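Local coordinates for protein endolytic peptidoglycan transglycosylase RlpA (Pseudomonas aeruginosa, PDB 6I05) that cleaves peptidoglycan as a lytic transglycosylase that strongly prefers naked glycan strands lacking stem peptides, here represented by its SPOR domain, at residues L19-L24 against V32-V37; S25-A30 against D63-A68. One frame throughout, in Å; residues are numbered along the deposited sequence. Where two conformers were deposited one is given.

Contact 1: residues L19-L24 against V32-V37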
ATOM      1  N   LEU A  19      -7.470  -4.752   6.636  1.00 13.82           N
ATOM      2  CA  LEU A  19      -7.641  -5.977   5.864  1.00 13.83           C
ATOM      3  C   LEU A  19      -6.711  -5.989   4.660  1.00 13.52           C
ATOM      4  O   LEU A  19      -6.036  -6.990   4.398  1.00 14.24           O
ATOM      5  CB  LEU A  19      -9.094  -6.123   5.426  1.00 14.13           C
ATOM      6  CG  LEU A  19      -9.397  -7.350   4.569  1.00 14.32           C
ATOM      7  CD1 LEU A  19      -9.020  -8.635   5.294  1.00 15.45           C
ATOM      8  CD2 LEU A  19     -10.869  -7.378   4.176  1.00 15.78           C
ATOM      9  N   LEU A  20      -6.653  -4.878   3.920  1.00 12.73           N
ATOM     10  CA  LEU A  20      -5.738  -4.814   2.788  1.00 12.64           C
ATOM     11  C   LEU A  20      -4.293  -4.970   3.246  1.00 12.79           C
ATOM     12  O   LEU A  20      -3.507  -5.676   2.605  1.00 13.15           O
ATOM     13  CB  LEU A  20      -5.931  -3.518   2.001  1.00 13.28           C
ATOM     14  CG  LEU A  20      -4.982  -3.352   0.808  1.00 14.06           C
ATOM     15  CD1 LEU A  20      -5.112  -4.507  -0.174  1.00 15.89           C
ATOM     16  CD2 LEU A  20      -5.220  -2.025   0.111  1.00 14.44           C
ATOM     17  N   LYS A  21      -3.923  -4.323   4.354  1.00 12.08           N
ATOM     18  CA  LYS A  21      -2.573  -4.489   4.889  1.00 13.35           C
ATOM     19  C   LYS A  21      -2.253  -5.958   5.149  1.00 13.51           C
ATOM     20  O   LYS A  21      -1.182  -6.450   4.770  1.00 14.03           O
ATOM     21  CB  LYS A  21      -2.396  -3.656   6.160  1.00 14.05           C
ATOM     22  CG  LYS A  21      -1.144  -3.993   6.940  1.00 15.30           C
ATOM     23  CD  LYS A  21      -1.006  -3.091   8.151  1.00 17.54           C
ATOM     24  CE  LYS A  21       0.165  -3.503   9.027  1.00 20.29           C
ATOM     25  NZ  LYS A  21       0.243  -2.684  10.271  1.00 24.25           N
ATOM     26  N   ALA A  22      -3.173  -6.675   5.802  1.00 14.08           N
ATOM     27  CA  ALA A  22      -2.941  -8.087   6.091  1.00 15.39           C
ATOM     28  C   ALA A  22      -2.796  -8.904   4.811  1.00 16.13           C
ATOM     29  O   ALA A  22      -1.905  -9.756   4.709  1.00 17.66           O
ATOM     30  CB  ALA A  22      -4.067  -8.640   6.966  1.00 16.25           C
ATOM     31  N   LYS A  23      -3.655  -8.656   3.817  1.00 15.71           N
ATOM     32  CA  LYS A  23      -3.558  -9.400   2.564  1.00 16.04           C
ATOM     33  C   LYS A  23      -2.248  -9.107   1.842  1.00 15.55           C
ATOM     34  O   LYS A  23      -1.630 -10.011   1.269  1.00 16.69           O
ATOM     35  CB  LYS A  23      -4.752  -9.076   1.664  1.00 17.13           C
ATOM     36  CG  LYS A  23      -6.086  -9.588   2.194  1.00 19.67           C
ATOM     37  CD  LYS A  23      -7.214  -9.270   1.232  1.00 23.49           C
ATOM     38  CE  LYS A  23      -8.520  -9.901   1.681  1.00 26.57           C
ATOM     39  NZ  LYS A  23      -9.683  -9.317   0.951  1.00 29.52           N
ATOM     40  N   LEU A  24      -1.812  -7.846   1.847  1.00 15.25           N
ATOM     41  CA  LEU A  24      -0.570  -7.500   1.163  1.00 15.06           C
ATOM     42  C   LEU A  24       0.629  -8.204   1.776  1.00 16.06           C
ATOM     43  O   LEU A  24       1.585  -8.535   1.066  1.00 15.71           O
ATOM     44  CB  LEU A  24      -0.357  -5.989   1.179  1.00 14.70           C
ATOM     45  CG  LEU A  24      -1.223  -5.193   0.204  1.00 14.06           C
ATOM     46  CD1 LEU A  24      -1.206  -3.712   0.559  1.00 14.24           C
ATOM     47  CD2 LEU A  24      -0.744  -5.417  -1.220  1.00 15.21           C
ATOM     48  N   VAL A  32       4.588  -3.360   5.188  1.00 10.88           N
ATOM     49  CA  VAL A  32       3.285  -2.816   4.828  1.00 10.94           C
ATOM     50  C   VAL A  32       2.777  -2.039   6.031  1.00 10.55           C
ATOM     51  O   VAL A  32       2.875  -2.515   7.167  1.00 12.84           O
ATOM     52  CB  VAL A  32       2.292  -3.938   4.454  1.00 11.50           C
ATOM     53  CG1 VAL A  32       0.995  -3.355   3.930  1.00 12.38           C
ATOM     54  CG2 VAL A  32       2.901  -4.898   3.433  1.00 14.08           C
ATOM     55  N   PHE A  33       2.249  -0.840   5.798  1.00 10.04           N
ATOM     56  CA  PHE A  33       1.846   0.002   6.911  1.00 10.15           C
ATOM     57  C   PHE A  33       0.681   0.873   6.482  1.00  9.92           C
ATOM     58  O   PHE A  33       0.418   1.057   5.292  1.00 10.66           O
ATOM     59  CB  PHE A  33       3.019   0.849   7.432  1.00 11.32           C
ATOM     60  CG  PHE A  33       3.627   1.761   6.403  1.00 11.40           C
ATOM     61  CD1 PHE A  33       4.612   1.311   5.535  1.00 12.29           C
ATOM     62  CD2 PHE A  33       3.223   3.090   6.322  1.00 11.84           C
ATOM     63  CE1 PHE A  33       5.176   2.176   4.605  1.00 13.12           C
ATOM     64  CE2 PHE A  33       3.782   3.947   5.396  1.00 12.07           C
ATOM     65  CZ  PHE A  33       4.760   3.491   4.536  1.00 12.89           C
ATOM     66  N   ILE A  34      -0.006   1.424   7.470  1.00 10.31           N
ATOM     67  CA  ILE A  34      -1.106   2.349   7.243  1.00 10.01           C
ATOM     68  C   ILE A  34      -0.660   3.726   7.694  1.00 10.41           C
ATOM     69  O   ILE A  34      -0.125   3.881   8.797  1.00 12.88           O
ATOM     70  CB  ILE A  34      -2.376   1.902   7.985  1.00 11.81           C
ATOM     71  CG1 ILE A  34      -2.852   0.563   7.413  1.00 14.17           C
ATOM     72  CG2 ILE A  34      -3.475   2.964   7.861  1.00 13.30           C
ATOM     73  CD1 ILE A  34      -3.859  -0.155   8.281  1.00 16.22           C
ATOM     74  N   SER A  35      -0.848   4.718   6.834  1.00 10.34           N
ATOM     75  CA  SER A  35      -0.592   6.114   7.171  1.00 11.63           C
ATOM     76  C   SER A  35      -1.940   6.822   7.130  1.00 11.10           C
ATOM     77  O   SER A  35      -2.537   6.977   6.062  1.00 12.31           O
ATOM     78  CB  SER A  35       0.393   6.739   6.186  1.00 14.18           C
ATOM     79  OG  SER A  35       0.451   8.139   6.353  1.00 16.38           O
ATOM     80  N   SER A  36      -2.431   7.220   8.293  1.00 11.52           N
ATOM     81  CA  SER A  36      -3.738   7.845   8.414  1.00 13.30           C
ATOM     82  C   SER A  36      -3.565   9.352   8.537  1.00 13.32           C
ATOM     83  O   SER A  36      -2.732   9.822   9.323  1.00 15.20           O
ATOM     84  CB  SER A  36      -4.463   7.304   9.647  1.00 14.69           C
ATOM     85  OG  SER A  36      -4.574   5.892   9.582  1.00 17.53           O
ATOM     86  N   VAL A  37      -4.360  10.110   7.777  1.00 12.47           N
ATOM     87  CA  VAL A  37      -4.276  11.565   7.756  1.00 12.85           C
ATOM     88  C   VAL A  37      -5.678  12.157   7.721  1.00 12.18           C
ATOM     89  O   VAL A  37      -6.649  11.488   7.363  1.00 14.23           O
ATOM     90  CB  VAL A  37      -3.451  12.075   6.554  1.00 14.95           C
ATOM     91  CG1 VAL A  37      -1.982  11.659   6.686  1.00 16.43           C
ATOM     92  CG2 VAL A  37      -4.042  11.564   5.242  1.00 15.82           C
TER
HETATM   93  O   HOH W   1       0.444   0.070  10.017  1.00 19.06           O
HETATM   94  O   HOH W   2       2.978  -1.727  10.014  1.00 48.44           O

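Contact 2: residues S25-A30 against D63-A68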
ATOM      1  N   SER A  25       0.600  -8.442   3.087  1.00 17.55           N
ATOM      2  CA  SER A  25       1.697  -9.158   3.719  1.00 19.98           C
ATOM      3  C   SER A  25       1.882 -10.556   3.144  1.00 20.00           C
ATOM      4  O   SER A  25       2.979 -11.113   3.238  1.00 21.22           O
ATOM      5  CB  SER A  25       1.486  -9.200   5.233  1.00 22.81           C
ATOM      6  OG  SER A  25       1.565  -7.889   5.775  1.00 25.98           O
ATOM      7  N   GLY A  26       0.847 -11.126   2.534  1.00 20.88           N
ATOM      8  CA  GLY A  26       0.982 -12.415   1.890  1.00 22.33           C
ATOM      9  C   GLY A  26       1.531 -12.385   0.485  1.00 23.30           C
ATOM     10  O   GLY A  26       1.788 -13.443  -0.094  1.00 25.38           O
ATOM     11  N   VAL A  27       1.741 -11.196  -0.074  1.00 22.13           N
ATOM     12  CA  VAL A  27       2.196 -11.078  -1.453  0.64 23.14           C
ATOM     13  C   VAL A  27       3.529 -10.358  -1.594  1.00 22.02           C
ATOM     14  O   VAL A  27       4.184 -10.505  -2.641  1.00 24.15           O
ATOM     15  CB  VAL A  27       1.129 -10.442  -2.371  0.64 25.47           C
ATOM     16  CG1 VAL A  27      -0.180 -11.209  -2.274  0.64 26.32           C
ATOM     17  CG2 VAL A  27       0.924  -8.977  -2.030  0.64 26.29           C
ATOM     18  N   THR A  28       3.986  -9.617  -0.585  1.00 18.74           N
ATOM     19  CA  THR A  28       5.275  -8.940  -0.613  1.00 16.92           C
ATOM     20  C   THR A  28       5.970  -9.147   0.720  1.00 15.24           C
ATOM     21  O   THR A  28       5.320  -9.300   1.758  1.00 14.67           O
ATOM     22  CB  THR A  28       5.130  -7.420  -0.862  1.00 18.11           C
ATOM     23  OG1 THR A  28       6.424  -6.795  -0.843  1.00 19.15           O
ATOM     24  CG2 THR A  28       4.238  -6.759   0.199  1.00 19.43           C
ATOM     25  N   ALA A  29       7.303  -9.151   0.679  1.00 13.92           N
ATOM     26  CA  ALA A  29       8.127  -9.119   1.873  1.00 14.16           C
ATOM     27  C   ALA A  29       8.454  -7.704   2.335  1.00 13.87           C
ATOM     28  O   ALA A  29       9.015  -7.540   3.423  1.00 14.71           O
ATOM     29  CB  ALA A  29       9.430  -9.880   1.623  1.00 14.32           C
ATOM     30  N   ALA A  30       8.120  -6.683   1.551  1.00 15.72           N
ATOM     31  CA  ALA A  30       8.365  -5.315   1.982  1.00 16.44           C
ATOM     32  C   ALA A  30       7.439  -4.963   3.148  1.00 14.83           C
ATOM     33  O   ALA A  30       6.327  -5.496   3.251  1.00 13.58           O
ATOM     34  CB  ALA A  30       8.114  -4.345   0.834  1.00 18.20           C
ATOM     35  N   ASP A  63       3.416  -5.784 -10.058  1.00 11.59           N
ATOM     36  CA  ASP A  63       2.899  -6.960 -10.755  1.00 12.60           C
ATOM     37  C   ASP A  63       2.265  -7.943  -9.778  1.00 12.48           C
ATOM     38  O   ASP A  63       1.162  -8.444 -10.018  1.00 12.78           O
ATOM     39  CB  ASP A  63       4.025  -7.663 -11.517  1.00 13.31           C
ATOM     40  CG  ASP A  63       4.586  -6.843 -12.669  1.00 15.06           C
ATOM     41  OD1 ASP A  63       4.013  -5.796 -13.043  1.00 14.94           O
ATOM     42  OD2 ASP A  63       5.634  -7.268 -13.209  1.00 17.32           O
ATOM     43  N   SER A  64       2.949  -8.236  -8.666  1.00 12.34           N
ATOM     44  CA  SER A  64       2.425  -9.210  -7.709  0.61 13.38           C
ATOM     45  C   SER A  64       1.108  -8.744  -7.106  1.00 12.22           C
ATOM     46  O   SER A  64       0.194  -9.550  -6.871  1.00 13.15           O
ATOM     47  CB  SER A  64       3.449  -9.445  -6.603  0.61 15.26           C
ATOM     48  OG  SER A  64       4.635  -9.996  -7.130  0.61 17.86           O
ATOM     49  N   ILE A  65       0.992  -7.443  -6.841  1.00 11.52           N
ATOM     50  CA  ILE A  65      -0.241  -6.902  -6.279  1.00 11.72           C
ATOM     51  C   ILE A  65      -1.386  -7.039  -7.276  1.00 11.75           C
ATOM     52  O   ILE A  65      -2.516  -7.392  -6.905  1.00 13.06           O
ATOM     53  CB  ILE A  65      -0.011  -5.446  -5.834  1.00 11.74           C
ATOM     54  CG1 ILE A  65       0.935  -5.415  -4.627  1.00 12.55           C
ATOM     55  CG2 ILE A  65      -1.332  -4.751  -5.551  1.00 13.38           C
ATOM     56  CD1 ILE A  65       1.585  -4.061  -4.375  1.00 14.25           C
ATOM     57  N   ARG A  66      -1.111  -6.786  -8.559  1.00 12.16           N
ATOM     58  CA  ARG A  66      -2.145  -6.942  -9.575  1.00 12.83           C
ATOM     59  C   ARG A  66      -2.541  -8.404  -9.760  1.00 12.92           C
ATOM     60  O   ARG A  66      -3.729  -8.709  -9.913  1.00 13.41           O
ATOM     61  CB  ARG A  66      -1.709  -6.305 -10.898  1.00 13.97           C
ATOM     62  CG  ARG A  66      -1.615  -4.784 -10.844  1.00 14.75           C
ATOM     63  CD  ARG A  66      -1.628  -4.175 -12.234  1.00 18.28           C
ATOM     64  NE  ARG A  66      -1.767  -2.720 -12.179  1.00 21.25           N
ATOM     65  CZ  ARG A  66      -0.745  -1.870 -12.165  1.00 23.59           C
ATOM     66  NH1 ARG A  66       0.503  -2.323 -12.212  1.00 23.92           N
ATOM     67  NH2 ARG A  66      -0.972  -0.561 -12.112  1.00 24.40           N
ATOM     68  N   VAL A  67      -1.570  -9.327  -9.738  1.00 13.18           N
ATOM     69  CA  VAL A  67      -1.893 -10.754  -9.826  1.00 14.63           C
ATOM     70  C   VAL A  67      -2.842 -11.152  -8.708  1.00 14.56           C
ATOM     71  O   VAL A  67      -3.787 -11.920  -8.919  1.00 15.31           O
ATOM     72  CB  VAL A  67      -0.615 -11.614  -9.812  1.00 15.63           C
ATOM     73  CG1 VAL A  67      -0.942 -13.105  -9.596  1.00 17.32           C
ATOM     74  CG2 VAL A  67       0.161 -11.434 -11.090  1.00 16.49           C
ATOM     75  N   ALA A  68      -2.607 -10.630  -7.503  1.00 14.62           N
ATOM     76  CA  ALA A  68      -3.434 -10.933  -6.346  1.00 15.51           C
ATOM     77  C   ALA A  68      -4.752 -10.177  -6.349  1.00 15.91           C
ATOM     78  O   ALA A  68      -5.572 -10.394  -5.449  1.00 16.53           O
ATOM     79  CB  ALA A  68      -2.661 -10.616  -5.065  1.00 16.05           C
TER
HETATM   80  O   HOH W   3       6.089  -9.071  -4.389  1.00 21.03           O

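Contact 1: residues L19-L24 against V32-V37
Lys21 and Val32 carry the apolar part of this contact. Their side chains run past each other in opposite directions, and Lys21 CG packs on Val32 CG1 at 3.7 Å. Val32 CG1 stands anti to its backbone N (chi1 -173°), which turns this methyl to the helix. The same methyl, Val32 CG1, meets Leu24 CD1 at 4.0 Å, where the two side chains cross at about a right angle. Further along the lysine, Lys21 CD reaches Ile34 CD1 at 4.1 Å. The helix 14-25 and the edge strand 32-39 belong to the SPOR domain, in which helices pack against a four-stranded antiparallel sheet. The segment axes run nearly antiparallel, at 163°, and come within 8.2 Å. Leu24 also reaches Val8 and Val47 on two other strands of that sheet. The polar part is bridged by water. The lysine chain is extended beyond CG, and this carries NZ past the strand backbone. Lys21 CE passes Val32 O at 3.4 Å, but NZ reaches the strand through two waters. One accepts from Lys21 NZ and from Ile34 N, which lies 2.9 Å from it. The other accepts from NZ and donates to Val32 O, at 3.0 Å.

Contact 2: residues S25-A30 against D63-A68
Val27 points its side chain at the C-terminal end of helix 55-67, where it meets Ile65 and, just past the last turn, Ala68. Its CB carries two methyls. Val27 CG1 stands anti to the carbonyl carbon (chi1 -54°) and touches Ala68 CB at 3.8 Å. Val27 CG2 lies between the backbone N and the carbonyl carbon and faces Ile65 CG1, a looser approach of 4.4 Å. The two methyls of one valine thus pack against two apolar side chains three residues apart. Val27 O looks to Ser64 CB, 4.2 Å away. A water donates to Val27 O at 3.0 Å. Val27 and Ser64 were each modelled in two conformers, and one of each is described; the weak bond from the water to Ser64 OG is therefore doubtful. Ser64 OG is also hydrogen-bonded to Arg60 O. Just beyond, Thr28 OG1 accepts from Ala30 N at 2.9 Å, with an angle of 161° at the hydrogen. This is an ST turn in the loop heading for the next strand. The loop joins helix 14-25 to strand 32-39 and lies against the C-terminal part of helix 55-67. From there Ile65 reaches Leu49 of strand 42-52, and Ala30 touches the same leucine.

In the fold
Contact 1 joins helix 14-25 to the edge strand 32-39, and contact 2 joins the loop between those two elements to helix 55-67. Contact 1 lies nearer the centre of the chain, about 6 Å from centre to centre against about 10 Å. Even so, it is a surface contact, while contact 2 is partly buried; each has one buried touching residue. Contact 1 covers more area, 242 against 147 Å². Both combine apolar packing with water, but a lysine ammonium organises two waters in the first, and one water, firmly bonded only to Val27 O, serves the second. They meet where Leu24 CD2 packs on Ile65 CG1 at 3.8 Å, linking the two helices.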